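Local coordinates for protein GH127 beta-L-arabinofuranoside (Geobacillus stearothermophilus, PDB 4QK0) that probably hydrolyses beta-L-arabinofuranosidic linkages, as a beta-L-arabinofuranosidase of glycoside hydrolase family 127, at residues Ala54-Asn57 with Phe58-Ala61. Numbering follows the deposited sequence.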
ATOM      1  N   ALA A  54      13.253 -31.468  -8.566  1.00 33.67           N
ATOM      2  CA  ALA A  54      14.584 -30.849  -8.569  1.00 36.10           C
ATOM      3  C   ALA A  54      15.670 -31.912  -8.807  1.00 31.77           C
ATOM      4  O   ALA A  54      16.639 -31.663  -9.531  1.00 29.16           O
ATOM      5  CB  ALA A  54      14.848 -30.074  -7.275  1.00 33.28           C
ATOM      6  N   ILE A  55      15.503 -33.064  -8.178  1.00 30.12           N
ATOM      7  CA  ILE A  55      16.464 -34.169  -8.312  1.00 33.14           C
ATOM      8  C   ILE A  55      16.239 -34.851  -9.670  1.00 36.64           C
ATOM      9  O   ILE A  55      17.189 -35.159 -10.398  1.00 37.24           O
ATOM     10  CB  ILE A  55      16.311 -35.176  -7.182  1.00 34.71           C
ATOM     11  CG1 ILE A  55      16.587 -34.543  -5.815  1.00 34.50           C
ATOM     12  CG2 ILE A  55      17.207 -36.398  -7.389  1.00 41.07           C
ATOM     13  CD1 ILE A  55      18.011 -34.093  -5.612  1.00 36.86           C
ATOM     14  N   GLU A  56      14.970 -35.042 -10.003  1.00 35.35           N
ATOM     15  CA  GLU A  56      14.585 -35.665 -11.235  1.00 35.47           C
ATOM     16  C   GLU A  56      15.216 -34.958 -12.423  1.00 30.47           C
ATOM     17  O   GLU A  56      15.695 -35.591 -13.371  1.00 29.62           O
ATOM     18  CB  GLU A  56      13.036 -35.727 -11.330  1.00 37.12           C
ATOM     19  CG  GLU A  56      12.483 -36.573 -12.460  1.00 42.51           C
ATOM     20  CD  GLU A  56      13.001 -38.005 -12.452  1.00 44.85           C
ATOM     21  OE1 GLU A  56      13.543 -38.481 -11.409  1.00 51.98           O
ATOM     22  OE2 GLU A  56      12.875 -38.653 -13.517  1.00 46.62           O
ATOM     23  N   ASN A  57      15.197 -33.635 -12.422  1.00 33.21           N
ATOM     24  CA  ASN A  57      15.808 -32.887 -13.523  1.00 30.27           C
ATOM     25  C   ASN A  57      17.301 -33.324 -13.727  1.00 27.64           C
ATOM     26  O   ASN A  57      17.767 -33.326 -14.822  1.00 27.07           O
ATOM     27  CB  ASN A  57      15.752 -31.382 -13.279  1.00 32.04           C
ATOM     28  CG  ASN A  57      14.343 -30.782 -13.445  1.00 36.29           C
ATOM     29  OD1 ASN A  57      13.492 -31.309 -14.147  1.00 33.92           O
ATOM     30  ND2 ASN A  57      14.143 -29.625 -12.828  1.00 36.88           N
ATOM     31  N   PHE A  58      18.037 -33.594 -12.657  1.00 25.94           N
ATOM     32  CA  PHE A  58      19.450 -34.011 -12.791  1.00 29.69           C
ATOM     33  C   PHE A  58      19.551 -35.439 -13.294  1.00 30.99           C
ATOM     34  O   PHE A  58      20.423 -35.757 -14.096  1.00 29.46           O
ATOM     35  CB  PHE A  58      20.205 -33.919 -11.474  1.00 27.87           C
ATOM     36  CG  PHE A  58      20.555 -32.523 -11.083  1.00 29.37           C
ATOM     37  CD1 PHE A  58      21.590 -31.845 -11.712  1.00 30.37           C
ATOM     38  CD2 PHE A  58      19.839 -31.879 -10.086  1.00 31.02           C
ATOM     39  CE1 PHE A  58      21.900 -30.541 -11.367  1.00 33.03           C
ATOM     40  CE2 PHE A  58      20.153 -30.591  -9.725  1.00 32.09           C
ATOM     41  CZ  PHE A  58      21.161 -29.910 -10.371  1.00 31.47           C
ATOM     42  N   ARG A  59      18.625 -36.291 -12.856  1.00 31.77           N
ATOM     43  CA  ARG A  59      18.524 -37.609 -13.427  1.00 33.12           C
ATOM     44  C   ARG A  59      18.348 -37.559 -14.921  1.00 30.01           C
ATOM     45  O   ARG A  59      19.041 -38.279 -15.662  1.00 27.87           O
ATOM     46  CB  ARG A  59      17.349 -38.359 -12.843  1.00 37.39           C
ATOM     47  CG  ARG A  59      17.670 -38.963 -11.520  1.00 42.56           C
ATOM     48  CD  ARG A  59      16.841 -40.201 -11.266  1.00 46.07           C
ATOM     49  NE  ARG A  59      16.978 -40.448  -9.864  1.00 52.72           N
ATOM     50  CZ  ARG A  59      16.196 -39.921  -8.930  1.00 56.33           C
ATOM     51  NH1 ARG A  59      15.146 -39.164  -9.253  1.00 55.46           N
ATOM     52  NH2 ARG A  59      16.470 -40.182  -7.664  1.00 53.38           N
ATOM     53  N   ILE A  60      17.372 -36.770 -15.375  1.00 27.11           N
ATOM     54  CA  ILE A  60      17.110 -36.692 -16.799  1.00 27.29           C
ATOM     55  C   ILE A  60      18.362 -36.204 -17.478  1.00 25.06           C
ATOM     56  O   ILE A  60      18.811 -36.745 -18.491  1.00 23.65           O
ATOM     57  CB  ILE A  60      15.908 -35.791 -17.080  1.00 29.21           C
ATOM     58  CG1 ILE A  60      14.637 -36.419 -16.451  1.00 29.91           C
ATOM     59  CG2 ILE A  60      15.728 -35.599 -18.570  1.00 28.51           C
ATOM     60  CD1 ILE A  60      13.434 -35.485 -16.399  1.00 31.60           C
ATOM     61  N   ALA A  61      18.967 -35.184 -16.904  1.00 28.00           N
ATOM     62  CA  ALA A  61      20.141 -34.583 -17.532  1.00 29.69           C
ATOM     63  C   ALA A  61      21.304 -35.568 -17.592  1.00 27.49           C
ATOM     64  O   ALA A  61      22.132 -35.452 -18.449  1.00 27.36           O
ATOM     65  CB  ALA A  61      20.553 -33.305 -16.783  1.00 32.46           C
TER
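Ile55 and Arg59 meet one turn apart on the short helix 54-61, where the amide N of Arg59 gives a hydrogen bond of 3.1 Å to Ile55 O, which also receives a weak bond from Phe58 N. Two more i to i+4 bonds follow, from Ile60 N to Glu56 O at 2.9 Å and from Ala61 N to Asn57 O at 3.0 Å, so the chain runs on as one helix through both segments. Glu56 and Arg59 form an i, i+3 salt bridge. Glu56 runs out with CG anti to its backbone N (chi1 -170°) and then bends at chi2, which brings OE1 within 2.8 Å of Arg59 NH1. The oxygen lies at the guanidinium edge, only 9° out of its plane, but the carboxylate plane is turned 39° from that of the guanidinium, and the grip is a single bond rather than a two-pronged one. The other oxygen, OE2, is hydrogen-bonded to Ser65 OG. The methyl CG2 of Ile55 lies against one guanidinium face, 3.9 Å from Arg59 NH2, which a beta-branched side chain can supply. With an alanine here instead of Arg59, Glu56 OE1 would probably lose its charged mate and the Ile55 methyl the flat group it lies against. Ile60 sets CG1 3.4 Å from Glu56 O and touches Ile125 of helix 122-126, an apolar contact suited to its branched chain. Phe58 CD2 comes 3.3 Å from Ala54 O, and its large flat ring suits the place by reaching two helices at once, 96-112 (Leu108, Leu109) and 76-92 (Val79). Asn57, buried, sends ND2 to Tyr70 O, an amide being able to satisfy a backbone carbonyl there. Ala61 touches Ala112 of helix 96-112, where a small side chain suits the close approach. An aromatic side chain thus joins this helix to its neighbours in the catalytic domain, while on a partly exposed side opposite charges, probably partly screened by solvent, pair across one turn.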